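Local coordinates for protein cycloalternan-forming enzyme (Listeria monocytogenes serovar 1/2a, PDB 5F7U) that belongs to glycoside hydrolase family 31, combining a TIM barrel with several beta domains and a family 6 carbohydrate-binding module, and holds bound glycans at several sites, at residues 89-94 against 110-115; 259-264 against 733-738; 390-395 against 689-694; 884-889 against 918-923. The protein carries 1 engineered substitution. All blocks are in the same frame, centred on the assembly; numbering follows the deposited sequence.

Contact 1 (89-94 against 110-115)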
loop_
_atom_site.group_PDB
_atom_site.type_symbol
_atom_site.label_atom_id
_atom_site.label_comp_id
_atom_site.label_asym_id
_atom_site.label_seq_id
_atom_site.Cartn_x
_atom_site.Cartn_y
_atom_site.Cartn_z
ATOM N N GLY A 89 15.286 17.048 37.476
ATOM C CA GLY A 89 15.677 18.461 37.547
ATOM C C GLY A 89 17.181 18.709 37.584
ATOM O O GLY A 89 17.612 19.842 37.391
ATOM N N ASP A 90 17.982 17.671 37.839
ATOM C CA ASP A 90 19.442 17.834 37.843
ATOM C C ASP A 90 19.911 18.221 36.449
ATOM O O ASP A 90 19.475 17.642 35.449
ATOM C CB ASP A 90 20.177 16.571 38.308
ATOM C CG ASP A 90 20.081 16.332 39.809
ATOM O OD1 ASP A 90 19.740 17.255 40.583
ATOM O OD2 ASP A 90 20.373 15.194 40.224
ATOM N N GLU A 91 20.780 19.222 36.399
ATOM C CA GLU A 91 21.357 19.687 35.154
ATOM C C GLU A 91 22.831 19.334 35.215
ATOM O O GLU A 91 23.571 19.856 36.057
ATOM C CB GLU A 91 21.146 21.197 34.997
ATOM C CG GLU A 91 21.826 21.780 33.765
ATOM C CD GLU A 91 21.681 23.287 33.632
ATOM O OE1 GLU A 91 22.568 23.902 33.004
ATOM O OE2 GLU A 91 20.704 23.877 34.139
ATOM N N ILE A 92 23.251 18.413 34.351
ATOM C CA ILE A 92 24.629 17.929 34.385
ATOM C C ILE A 92 25.377 18.452 33.170
ATOM O O ILE A 92 24.887 18.321 32.048
ATOM C CB ILE A 92 24.669 16.379 34.433
ATOM C CG1 ILE A 92 23.762 15.807 35.561
ATOM C CG2 ILE A 92 26.099 15.852 34.454
ATOM C CD1 ILE A 92 23.856 16.440 36.929
ATOM N N THR A 93 26.556 19.039 33.394
ATOM C CA THR A 93 27.433 19.464 32.294
ATOM C C THR A 93 28.820 18.851 32.482
ATOM O O THR A 93 29.383 18.945 33.571
ATOM C CB THR A 93 27.504 20.998 32.200
ATOM O OG1 THR A 93 26.187 21.512 31.923
ATOM C CG2 THR A 93 28.470 21.454 31.094
ATOM N N TYR A 94 29.363 18.235 31.432
ATOM C CA TYR A 94 30.650 17.529 31.562
ATOM C C TYR A 94 31.529 17.676 30.333
ATOM O O TYR A 94 31.041 17.921 29.229
ATOM C CB TYR A 94 30.432 16.032 31.894
ATOM C CG TYR A 94 29.796 15.217 30.774
ATOM C CD1 TYR A 94 30.593 14.578 29.808
ATOM C CD2 TYR A 94 28.402 15.086 30.676
ATOM C CE1 TYR A 94 30.015 13.843 28.766
ATOM C CE2 TYR A 94 27.821 14.356 29.632
ATOM C CZ TYR A 94 28.635 13.740 28.688
ATOM O OH TYR A 94 28.062 12.994 27.662
ATOM N N PRO A 110 32.027 20.984 26.144
ATOM C CA PRO A 110 31.124 20.406 27.152
ATOM C C PRO A 110 29.808 19.868 26.585
ATOM O O PRO A 110 29.383 20.296 25.519
ATOM C CB PRO A 110 30.821 21.600 28.068
ATOM C CG PRO A 110 30.981 22.788 27.183
ATOM C CD PRO A 110 32.129 22.454 26.277
ATOM N N PHE A 111 29.205 18.923 27.304
ATOM C CA PHE A 111 27.886 18.374 26.976
ATOM C C PHE A 111 26.953 18.531 28.173
ATOM O O PHE A 111 27.361 18.330 29.328
ATOM C CB PHE A 111 27.999 16.887 26.603
ATOM C CG PHE A 111 28.992 16.605 25.511
ATOM C CD1 PHE A 111 28.714 16.946 24.175
ATOM C CD2 PHE A 111 30.209 15.984 25.810
ATOM C CE1 PHE A 111 29.636 16.658 23.162
ATOM C CE2 PHE A 111 31.135 15.692 24.795
ATOM C CZ PHE A 111 30.842 16.027 23.475
ATOM N N THR A 112 25.709 18.913 27.909
ATOM C CA THR A 112 24.748 19.102 28.991
ATOM C C THR A 112 23.601 18.127 28.823
ATOM O O THR A 112 23.173 17.880 27.696
ATOM C CB THR A 112 24.243 20.570 29.048
ATOM O OG1 THR A 112 25.340 21.441 29.349
ATOM C CG2 THR A 112 23.117 20.774 30.116
ATOM N N PHE A 113 23.129 17.550 29.932
ATOM C CA PHE A 113 21.830 16.862 29.920
ATOM C C PHE A 113 20.999 17.265 31.120
ATOM O O PHE A 113 21.547 17.675 32.157
ATOM C CB PHE A 113 21.951 15.321 29.777
ATOM C CG PHE A 113 22.669 14.616 30.921
ATOM C CD1 PHE A 113 21.977 14.173 32.058
ATOM C CD2 PHE A 113 24.035 14.329 30.823
ATOM C CE1 PHE A 113 22.644 13.487 33.077
ATOM C CE2 PHE A 113 24.712 13.637 31.830
ATOM C CZ PHE A 113 24.016 13.216 32.966
ATOM N N TYR A 114 19.682 17.184 30.950
ATOM C CA TYR A 114 18.733 17.550 31.992
ATOM C C TYR A 114 17.957 16.300 32.379
ATOM O O TYR A 114 17.355 15.646 31.527
ATOM C CB TYR A 114 17.774 18.638 31.509
ATOM C CG TYR A 114 18.464 19.850 30.928
ATOM C CD1 TYR A 114 18.828 20.936 31.743
ATOM C CD2 TYR A 114 18.738 19.928 29.546
ATOM C CE1 TYR A 114 19.465 22.047 31.197
ATOM C CE2 TYR A 114 19.364 21.039 29.004
ATOM C CZ TYR A 114 19.719 22.091 29.831
ATOM O OH TYR A 114 20.338 23.198 29.275
ATOM N N VAL A 115 17.967 15.982 33.660
ATOM C CA VAL A 115 17.419 14.720 34.131
ATOM C C VAL A 115 15.906 14.853 34.313
ATOM O O VAL A 115 15.416 15.765 34.986
ATOM C CB VAL A 115 18.146 14.250 35.405
ATOM C CG1 VAL A 115 17.550 12.947 35.913
ATOM C CG2 VAL A 115 19.636 14.072 35.101
HETATM O O HOH W 1 22.294 24.826 30.233
#

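Contact 2 (259-264 against 733-738)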
loop_
_atom_site.group_PDB
_atom_site.type_symbol
_atom_site.label_atom_id
_atom_site.label_comp_id
_atom_site.label_asym_id
_atom_site.label_seq_id
_atom_site.Cartn_x
_atom_site.Cartn_y
_atom_site.Cartn_z
ATOM N N THR A 259 3.879 -8.287 9.499
ATOM C CA THR A 259 2.492 -8.645 9.741
ATOM C C THR A 259 1.600 -7.490 9.300
ATOM O O THR A 259 2.036 -6.348 9.297
ATOM C CB THR A 259 2.239 -8.988 11.222
ATOM O OG1 THR A 259 0.867 -9.382 11.391
ATOM C CG2 THR A 259 2.603 -7.808 12.148
ATOM N N ILE A 260 0.375 -7.802 8.909
ATOM C CA ILE A 260 -0.612 -6.739 8.636
ATOM C C ILE A 260 -1.367 -6.262 9.887
ATOM O O ILE A 260 -1.959 -5.186 9.890
ATOM C CB ILE A 260 -1.566 -7.079 7.458
ATOM C CG1 ILE A 260 -2.386 -8.344 7.720
ATOM C CG2 ILE A 260 -0.755 -7.185 6.159
ATOM C CD1 ILE A 260 -3.722 -8.108 8.377
ATOM N N ASN A 261 -1.368 -7.084 10.932
ATOM C CA ASN A 261 -2.035 -6.745 12.181
ATOM C C ASN A 261 -0.967 -6.615 13.262
ATOM O O ASN A 261 -0.378 -7.602 13.675
ATOM C CB ASN A 261 -3.047 -7.840 12.531
ATOM C CG ASN A 261 -3.699 -7.639 13.890
ATOM O OD1 ASN A 261 -3.427 -6.667 14.611
ATOM N ND2 ASN A 261 -4.548 -8.584 14.264
ATOM N N GLN A 262 -0.729 -5.396 13.725
ATOM C CA GLN A 262 0.385 -5.122 14.636
ATOM C C GLN A 262 0.101 -5.430 16.102
ATOM O O GLN A 262 0.949 -5.182 16.940
ATOM C CB GLN A 262 0.855 -3.658 14.480
ATOM C CG GLN A 262 1.408 -3.331 13.084
ATOM C CD GLN A 262 2.707 -4.063 12.738
ATOM O OE1 GLN A 262 3.500 -4.403 13.618
ATOM N NE2 GLN A 262 2.932 -4.289 11.459
ATOM N N ARG A 263 -1.061 -5.998 16.429
ATOM C CA ARG A 263 -1.301 -6.361 17.837
ATOM C C ARG A 263 -0.188 -7.290 18.332
ATOM O O ARG A 263 0.144 -8.255 17.673
ATOM C CB ARG A 263 -2.685 -6.985 18.061
ATOM C CG ARG A 263 -3.075 -6.989 19.544
ATOM C CD ARG A 263 -4.285 -7.878 19.859
ATOM N NE ARG A 263 -4.627 -7.697 21.265
ATOM C CZ ARG A 263 -5.389 -6.698 21.708
ATOM N NH1 ARG A 263 -5.905 -5.813 20.849
ATOM N NH2 ARG A 263 -5.616 -6.563 23.011
ATOM N N GLY A 264 0.386 -6.947 19.481
ATOM C CA GLY A 264 1.496 -7.674 20.086
ATOM C C GLY A 264 2.861 -7.052 19.865
ATOM O O GLY A 264 3.821 -7.447 20.539
ATOM N N ALA A 733 -12.180 -11.948 8.426
ATOM C CA ALA A 733 -11.415 -11.038 7.550
ATOM C C ALA A 733 -10.223 -10.407 8.257
ATOM O O ALA A 733 -9.371 -9.815 7.601
ATOM C CB ALA A 733 -12.327 -9.936 7.019
ATOM N N ARG A 734 -10.159 -10.554 9.573
ATOM C CA ARG A 734 -9.296 -9.715 10.422
ATOM C C ARG A 734 -7.799 -9.867 10.145
ATOM O O ARG A 734 -7.067 -8.872 10.148
ATOM C CB ARG A 734 -9.586 -9.965 11.909
ATOM C CG ARG A 734 -10.957 -9.451 12.358
ATOM C CD ARG A 734 -10.908 -7.929 12.472
ATOM N NE ARG A 734 -12.186 -7.327 12.836
ATOM C CZ ARG A 734 -12.565 -7.060 14.085
ATOM N NH1 ARG A 734 -11.776 -7.356 15.129
ATOM N NH2 ARG A 734 -13.744 -6.474 14.298
ATOM N N ASP A 735 -7.350 -11.097 9.897
ATOM C CA ASP A 735 -5.912 -11.335 9.830
ATOM C C ASP A 735 -5.417 -11.746 8.440
ATOM O O ASP A 735 -4.224 -12.026 8.261
ATOM C CB ASP A 735 -5.500 -12.399 10.864
ATOM C CG ASP A 735 -5.792 -11.977 12.305
ATOM O OD1 ASP A 735 -5.487 -10.841 12.711
ATOM O OD2 ASP A 735 -6.301 -12.814 13.057
ATOM N N LEU A 736 -6.325 -11.769 7.470
ATOM C CA LEU A 736 -6.013 -12.292 6.142
ATOM C C LEU A 736 -4.938 -11.472 5.446
ATOM O O LEU A 736 -5.064 -10.249 5.327
ATOM C CB LEU A 736 -7.273 -12.332 5.277
ATOM C CG LEU A 736 -8.416 -13.205 5.816
ATOM C CD1 LEU A 736 -9.602 -13.028 4.862
ATOM C CD2 LEU A 736 -8.035 -14.675 5.928
ATOM N N ASP A 737 -3.889 -12.162 5.000
ATOM C CA ASP A 737 -2.776 -11.480 4.338
ATOM C C ASP A 737 -2.373 -12.135 3.028
ATOM O O ASP A 737 -1.312 -11.820 2.481
ATOM C CB ASP A 737 -1.583 -11.356 5.307
ATOM C CG ASP A 737 -1.106 -12.690 5.834
ATOM O OD1 ASP A 737 -1.597 -13.767 5.385
ATOM O OD2 ASP A 737 -0.275 -12.664 6.767
ATOM N N GLU A 738 -3.212 -13.050 2.519
ATOM C CA GLU A 738 -2.937 -13.740 1.263
ATOM C C GLU A 738 -4.090 -13.605 0.271
ATOM O O GLU A 738 -4.227 -14.391 -0.678
ATOM C CB GLU A 738 -2.554 -15.213 1.501
ATOM C CG GLU A 738 -1.410 -15.394 2.493
ATOM C CD GLU A 738 -0.911 -16.833 2.626
ATOM O OE1 GLU A 738 -1.449 -17.751 1.969
ATOM O OE2 GLU A 738 0.082 -17.034 3.376
HETATM O O HOH W 2 0.092 -10.753 8.620
#

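Contact 3 (390-395 against 689-694)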
loop_
_atom_site.group_PDB
_atom_site.type_symbol
_atom_site.label_atom_id
_atom_site.label_comp_id
_atom_site.label_asym_id
_atom_site.label_seq_id
_atom_site.Cartn_x
_atom_site.Cartn_y
_atom_site.Cartn_z
ATOM N N ASN A 390 8.314 -10.467 -28.149
ATOM C CA ASN A 390 7.572 -11.290 -27.195
ATOM C C ASN A 390 6.174 -10.743 -26.877
ATOM O O ASN A 390 5.520 -11.204 -25.928
ATOM C CB ASN A 390 8.419 -11.482 -25.925
ATOM C CG ASN A 390 9.606 -12.405 -26.165
ATOM O OD1 ASN A 390 9.429 -13.616 -26.252
ATOM N ND2 ASN A 390 10.805 -11.843 -26.322
ATOM N N ASP A 391 5.724 -9.773 -27.679
ATOM C CA ASP A 391 4.402 -9.145 -27.524
ATOM C C ASP A 391 4.120 -8.688 -26.083
ATOM O O ASP A 391 3.107 -9.069 -25.478
ATOM C CB ASP A 391 3.298 -10.090 -28.042
ATOM C CG ASP A 391 3.509 -10.500 -29.498
ATOM O OD1 ASP A 391 3.774 -9.617 -30.336
ATOM O OD2 ASP A 391 3.408 -11.707 -29.809
ATOM N N ILE A 392 5.050 -7.888 -25.557
ATOM C CA ILE A 392 4.960 -7.357 -24.192
ATOM C C ILE A 392 4.774 -5.836 -24.309
ATOM O O ILE A 392 5.762 -5.097 -24.417
ATOM C CB ILE A 392 6.211 -7.731 -23.340
ATOM C CG1 ILE A 392 6.491 -9.242 -23.341
ATOM C CG2 ILE A 392 6.096 -7.154 -21.922
ATOM C CD1 ILE A 392 5.399 -10.119 -22.721
ATOM N N PRO A 393 3.511 -5.364 -24.287
ATOM C CA PRO A 393 3.227 -3.942 -24.460
ATOM C C PRO A 393 3.385 -3.149 -23.142
ATOM O O PRO A 393 2.432 -2.570 -22.614
ATOM C CB PRO A 393 1.791 -3.962 -24.971
ATOM C CG PRO A 393 1.185 -5.112 -24.226
ATOM C CD PRO A 393 2.264 -6.156 -24.247
ATOM N N ALA A 394 4.613 -3.091 -22.648
ATOM C CA ALA A 394 4.920 -2.358 -21.434
ATOM C C ALA A 394 4.743 -0.857 -21.673
ATOM O O ALA A 394 4.728 -0.400 -22.830
ATOM C CB ALA A 394 6.352 -2.668 -20.985
ATOM N N THR A 395 4.604 -0.092 -20.585
ATOM C CA THR A 395 4.452 1.367 -20.698
ATOM C C THR A 395 5.503 2.163 -19.936
ATOM O O THR A 395 5.656 3.366 -20.170
ATOM C CB THR A 395 3.062 1.836 -20.245
ATOM O OG1 THR A 395 2.847 1.438 -18.889
ATOM C CG2 THR A 395 1.973 1.247 -21.158
ATOM N N PRO A 689 3.689 -17.528 -22.192
ATOM C CA PRO A 689 2.224 -17.409 -22.342
ATOM C C PRO A 689 1.492 -17.090 -21.039
ATOM O O PRO A 689 0.490 -16.373 -21.072
ATOM C CB PRO A 689 1.788 -18.778 -22.906
ATOM C CG PRO A 689 2.972 -19.675 -22.763
ATOM C CD PRO A 689 4.180 -18.781 -22.808
ATOM N N THR A 690 2.017 -17.563 -19.906
ATOM C CA THR A 690 1.429 -17.227 -18.608
ATOM C C THR A 690 1.617 -15.741 -18.290
ATOM O O THR A 690 0.659 -15.057 -17.881
ATOM C CB THR A 690 1.971 -18.151 -17.496
ATOM O OG1 THR A 690 1.618 -19.495 -17.839
ATOM C CG2 THR A 690 1.356 -17.803 -16.150
ATOM N N PHE A 691 2.826 -15.229 -18.512
ATOM C CA PHE A 691 3.081 -13.791 -18.344
ATOM C C PHE A 691 2.169 -12.949 -19.254
ATOM O O PHE A 691 1.566 -11.981 -18.807
ATOM C CB PHE A 691 4.552 -13.433 -18.593
ATOM C CG PHE A 691 4.913 -12.036 -18.178
ATOM C CD1 PHE A 691 4.705 -10.952 -19.040
ATOM C CD2 PHE A 691 5.480 -11.798 -16.924
ATOM C CE1 PHE A 691 5.039 -9.655 -18.649
ATOM C CE2 PHE A 691 5.812 -10.512 -16.522
ATOM C CZ PHE A 691 5.606 -9.431 -17.393
ATOM N N GLN A 692 2.108 -13.312 -20.533
ATOM C CA GLN A 692 1.235 -12.633 -21.494
ATOM C C GLN A 692 -0.219 -12.646 -21.044
ATOM O O GLN A 692 -0.889 -11.608 -21.095
ATOM C CB GLN A 692 1.360 -13.284 -22.871
ATOM C CG GLN A 692 2.687 -13.002 -23.563
ATOM C CD GLN A 692 2.888 -13.865 -24.790
ATOM O OE1 GLN A 692 2.235 -14.893 -24.950
ATOM N NE2 GLN A 692 3.800 -13.449 -25.682
ATOM N N LYS A 693 -0.702 -13.792 -20.562
ATOM C CA LYS A 693 -2.094 -13.881 -20.097
ATOM C C LYS A 693 -2.355 -12.811 -19.045
ATOM O O LYS A 693 -3.335 -12.078 -19.137
ATOM C CB LYS A 693 -2.419 -15.266 -19.552
ATOM C CG LYS A 693 -3.830 -15.371 -18.962
ATOM C CD LYS A 693 -4.255 -16.801 -18.631
ATOM C CE LYS A 693 -3.665 -17.280 -17.306
ATOM N NZ LYS A 693 -4.361 -18.499 -16.779
ATOM N N TYR A 694 -1.481 -12.733 -18.044
ATOM C CA TYR A 694 -1.680 -11.780 -16.953
ATOM C C TYR A 694 -1.464 -10.326 -17.356
ATOM O O TYR A 694 -2.262 -9.470 -16.981
ATOM C CB TYR A 694 -0.880 -12.188 -15.703
ATOM C CG TYR A 694 -1.552 -13.373 -15.097
ATOM C CD1 TYR A 694 -2.794 -13.236 -14.474
ATOM C CD2 TYR A 694 -1.019 -14.652 -15.244
ATOM C CE1 TYR A 694 -3.479 -14.338 -13.986
ATOM C CE2 TYR A 694 -1.695 -15.773 -14.750
ATOM C CZ TYR A 694 -2.918 -15.602 -14.127
ATOM O OH TYR A 694 -3.599 -16.703 -13.642
HETATM O O HOH W 3 4.478 -14.132 -28.452
#

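Contact 4 (884-889 against 918-923)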
loop_
_atom_site.group_PDB
_atom_site.type_symbol
_atom_site.label_atom_id
_atom_site.label_comp_id
_atom_site.label_asym_id
_atom_site.label_seq_id
_atom_site.Cartn_x
_atom_site.Cartn_y
_atom_site.Cartn_z
ATOM N N THR A 884 -34.444 -13.469 -24.490
ATOM C CA THR A 884 -35.377 -13.713 -25.588
ATOM C C THR A 884 -35.395 -12.529 -26.560
ATOM O O THR A 884 -35.727 -12.692 -27.732
ATOM C CB THR A 884 -36.798 -14.008 -25.078
ATOM O OG1 THR A 884 -37.221 -12.966 -24.196
ATOM C CG2 THR A 884 -36.821 -15.334 -24.324
ATOM N N SER A 885 -35.064 -11.342 -26.058
ATOM C CA SER A 885 -34.845 -10.155 -26.887
ATOM C C SER A 885 -34.041 -9.132 -26.114
ATOM O O SER A 885 -33.949 -9.197 -24.879
ATOM C CB SER A 885 -36.167 -9.535 -27.349
ATOM O OG SER A 885 -36.885 -8.997 -26.254
ATOM N N VAL A 886 -33.440 -8.197 -26.848
ATOM C CA VAL A 886 -32.739 -7.061 -26.240
ATOM C C VAL A 886 -33.211 -5.815 -26.972
ATOM O O VAL A 886 -33.278 -5.818 -28.190
ATOM C CB VAL A 886 -31.199 -7.197 -26.311
ATOM C CG1 VAL A 886 -30.504 -5.987 -25.686
ATOM C CG2 VAL A 886 -30.738 -8.461 -25.590
ATOM N N THR A 887 -33.543 -4.772 -26.219
ATOM C CA THR A 887 -33.927 -3.494 -26.806
ATOM C C THR A 887 -32.979 -2.390 -26.379
ATOM O O THR A 887 -32.362 -2.451 -25.304
ATOM C CB THR A 887 -35.351 -3.076 -26.397
ATOM O OG1 THR A 887 -35.413 -3.013 -24.969
ATOM C CG2 THR A 887 -36.393 -4.058 -26.926
ATOM N N ILE A 888 -32.853 -1.387 -27.239
ATOM C CA ILE A 888 -32.148 -0.167 -26.895
ATOM C C ILE A 888 -33.106 0.950 -27.260
ATOM O O ILE A 888 -33.546 1.041 -28.405
ATOM C CB ILE A 888 -30.801 -0.013 -27.632
ATOM C CG1 ILE A 888 -29.877 -1.207 -27.320
ATOM C CG2 ILE A 888 -30.148 1.310 -27.232
ATOM C CD1 ILE A 888 -28.490 -1.137 -27.942
ATOM N N ASP A 889 -33.446 1.768 -26.265
ATOM C CA ASP A 889 -34.464 2.822 -26.402
ATOM C C ASP A 889 -35.810 2.280 -26.915
ATOM O O ASP A 889 -36.517 2.950 -27.678
ATOM C CB ASP A 889 -33.925 4.008 -27.240
ATOM C CG ASP A 889 -32.775 4.746 -26.546
ATOM O OD1 ASP A 889 -32.695 4.706 -25.303
ATOM O OD2 ASP A 889 -31.952 5.387 -27.251
ATOM N N THR A 918 -24.256 -12.337 -21.728
ATOM C CA THR A 918 -24.933 -11.669 -22.837
ATOM C C THR A 918 -24.151 -10.429 -23.284
ATOM O O THR A 918 -23.981 -9.484 -22.510
ATOM C CB THR A 918 -26.363 -11.250 -22.473
ATOM O OG1 THR A 918 -27.078 -12.389 -21.968
ATOM C CG2 THR A 918 -27.082 -10.736 -23.727
ATOM N N TYR A 919 -23.722 -10.422 -24.544
ATOM C CA TYR A 919 -23.043 -9.250 -25.100
ATOM C C TYR A 919 -24.093 -8.342 -25.715
ATOM O O TYR A 919 -24.956 -8.832 -26.443
ATOM C CB TYR A 919 -22.057 -9.628 -26.214
ATOM C CG TYR A 919 -20.861 -10.517 -25.871
ATOM C CD1 TYR A 919 -20.825 -11.313 -24.717
ATOM C CD2 TYR A 919 -19.800 -10.624 -26.771
ATOM C CE1 TYR A 919 -19.745 -12.142 -24.448
ATOM C CE2 TYR A 919 -18.722 -11.464 -26.517
ATOM C CZ TYR A 919 -18.703 -12.217 -25.358
ATOM O OH TYR A 919 -17.645 -13.049 -25.104
ATOM N N VAL A 920 -24.021 -7.037 -25.434
ATOM C CA VAL A 920 -24.932 -6.052 -26.058
ATOM C C VAL A 920 -24.106 -4.885 -26.605
ATOM O O VAL A 920 -23.427 -4.195 -25.839
ATOM C CB VAL A 920 -26.010 -5.519 -25.074
ATOM C CG1 VAL A 920 -26.941 -4.520 -25.767
ATOM C CG2 VAL A 920 -26.839 -6.660 -24.483
ATOM N N LYS A 921 -24.151 -4.686 -27.920
ATOM C CA LYS A 921 -23.453 -3.576 -28.553
ATOM C C LYS A 921 -24.399 -2.401 -28.752
ATOM O O LYS A 921 -25.453 -2.553 -29.377
ATOM C CB LYS A 921 -22.855 -4.002 -29.897
ATOM C CG LYS A 921 -22.029 -2.923 -30.588
ATOM C CD LYS A 921 -21.445 -3.456 -31.888
ATOM C CE LYS A 921 -20.242 -4.359 -31.659
ATOM N NZ LYS A 921 -19.555 -4.688 -32.948
ATOM N N ALA A 922 -24.009 -1.247 -28.214
ATOM C CA ALA A 922 -24.716 0.024 -28.423
ATOM C C ALA A 922 -23.795 0.953 -29.192
ATOM O O ALA A 922 -22.603 1.018 -28.916
ATOM C CB ALA A 922 -25.102 0.661 -27.093
ATOM N N ALA A 923 -24.355 1.653 -30.173
ATOM C CA ALA A 923 -23.601 2.630 -30.953
ATOM C C ALA A 923 -23.216 3.834 -30.083
ATOM O O ALA A 923 -23.860 4.099 -29.068
ATOM C CB ALA A 923 -24.422 3.071 -32.162
#

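Contact 1 (89-94 against 110-115)
Phe-113 lies alongside Ile-92 on the buried face of the strand pair, with Ile-92 CB over the ring face, 3.8 Å from its centroid. CG1 and CG2 of Ile-92 spread toward ring atoms CE1 and CE2. The Phe-113 ring gets there because its CG sits between backbone N and carbonyl carbon (chi1 63°). Tyr-94 runs at about a right angle to Phe-113 and brings CE2 to that ring's edge, 3.9 Å from Phe-113 CE2. Phe-111 CB covers a face of the tyrosine, 3.8 Å from Tyr-94 CZ, and the buried phenol OH is bonded to His-9 and Arg-25. The strands form the beta hairpin 91-100/106-129 of the N-terminal beta region: Ile-92/Phe-113 and Tyr-94/Phe-111 are antiparallel hydrogen-bonded pairs. Past the strand ends Val-115 N donates to Asp-90 O, while Val-115 O takes its bond from Gly-89 N (2.8 Å), one residue off the regular pattern. The other face, bearing Glu-91, Thr-93, Thr-112 and Tyr-114, is partly exposed and more polar. There Thr-93 and Thr-112 bond OG1 to OG1 at 2.7 Å. Glu-91, extended, runs beside Tyr-114 with CG 3.5 Å from CE1, and one water joins Glu-91 OE1 (2.9 Å) to Tyr-114 OH (2.7 Å).

Contact 2 (259-264 against 733-738)
The side-chain amide of Asn-261 and the carboxylate of Asp-735 lie nearly coplanar, 17° apart, and meet at their edges: Asn-261 ND2 donates to Asp-735 OD1 at 2.9 Å, almost straight (167°) and in the amide plane. The oxygen end of the same amide is held from its own segment. Arg-263 N, 3.1 Å from Asn-261 OD1, approaches from above the carbonyl plane and closes an Asx turn, while Phe-250 N is a second donor to OD1. Fixed in this way, the amide presents ND2 to the aspartate; CG anti to the backbone N (chi1 174°) turns it toward segment 733-738. Beside this polar link, Ile-260 pushes its CD1 against the backbone carbonyls, 3.9 Å from Arg-734 O, and its CG1 lies 3.9 Å from Asp-737 CB. A water completes the seam, accepting from Ile-260 N at 3.0 Å and donating to Asp-737 OD2 at 2.7 Å. The contact joins two loops, one from the galactose mutarotase-like domain and one from the C-terminal beta domain of the family 31 architecture. Helix 607-622 of the barrel packs against both, through Lys-615 and Leu-618 on Ile-260 and Lys-615 on Asp-737, while Tyr-251 of strand 250-254 touches Ile-260 and bonds through its OH to Arg-734 O.

Contact 3 (390-395 against 689-694)
Asn-390, where helix 377-389 gives way to the loop before strand 396-399 of the TIM barrel, offers its carbonyl to helix 687-700: Gln-692 NE2 donates to Asn-390 O at 2.8 Å. The acceptor lies in the amide plane of Gln-692, but the donor stands above the carbonyl plane of Asn-390, and the N-H...O angle is 156°. The next residue, Asp-391, has positive phi and is the C-prime residue of the Schellman motif that ends helix 377-389, with Ile-392 N bonded back to Ala-387 O. From there the Asp-391 carboxylate reaches the same glutamine through a water, which donates to Asp-391 OD2 at 3.0 Å and accepts from Gln-692 NE2 at 2.9 Å. Two acceptors therefore use NE2, which should limit rotation of the amide. The glutamine chain, extended beyond CG, spans the gap between helix and loop. At Ile-392 the polar contacts give way to apolar packing, with Pro-675 and Trp-676 of helix 675-682 nearby. In chain order the contact links the loop after the first barrel strand's helix to a helix following the eighth strand, 657-660. Ile-392 crosses both partners at about a right angle, and its terminal methyl rests against both: CD1 lies 4.0 Å from Gln-692 CG and 3.8 Å from Phe-691 CD1.

Contact 4 (884-889 against 918-923)
Val-886 and Val-920 reach toward each other tip to tip between the two sheets of a beta sandwich. Val-886 CG1 lies against both methyls of its partner, 3.9 Å from Val-920 CG1 and equally 3.9 Å from Val-920 CG2. In both valines CG1 is anti to the backbone N (chi1 179° and -179°), a torsion that helps set which methyls face the partner. Further along, Ile-888 reaches across with an extended side chain and ends in a methyl, CD1, that settles over the opposite backbone: it is 3.6 Å from Lys-921 O, 3.9 Å from Ala-922 CB and, more loosely, 4.3 Å from Val-920 CG1. No hydrogen bond crosses. The strand axes pass 9.1 Å apart at 26°, so the strands pack face to face through their side chains and do not pair. Strand 885-888 belongs to an antiparallel sheet and 917-922 to a mixed one, and every residue that touches is buried. Around them, Val-893 touches Val-886 and Ile-888, Tyr-909 lies against Val-886, and Ile-931 against Val-920. Backbone bonds of Thr-887 with Val-932 and of Asp-889 with Ala-930 fix the first strand beside 929-934. On the opposite face of the second strand from Val-920, Lys-921 has its CB directed away from the first strand; still buried, its side chain extends to the residues at the end of helix 899-904. There Lys-921 NZ donates to the carbonyl oxygens of Phe-902 and Ala-905 and makes a cation-pi contact with the Phe-902 ring.

Overall arrangement
Contacts 1, 2 and 4 follow in series along the chain, and none of the four touches another. Contact 3, inside the barrel domain, is nested in the long loop closed by contact 2; their nearest atoms are about 13 Å apart. Contact 4, in a later beta sandwich, lies about 15 Å from contact 3 at nearest atoms. Contact 1 is remote, its centre about 82 Å from that of contact 4 and across the chain's centre from contacts 3 and 4. The side chain of Phe-111 in contact 1 is about 11 Å from a bound alpha-D-glucopyranose, and that of Lys-921 in contact 4 about 10 Å from a magnesium ion. The centre of contact 2 is about 14 Å from the centre of the chain, the nearest of the four.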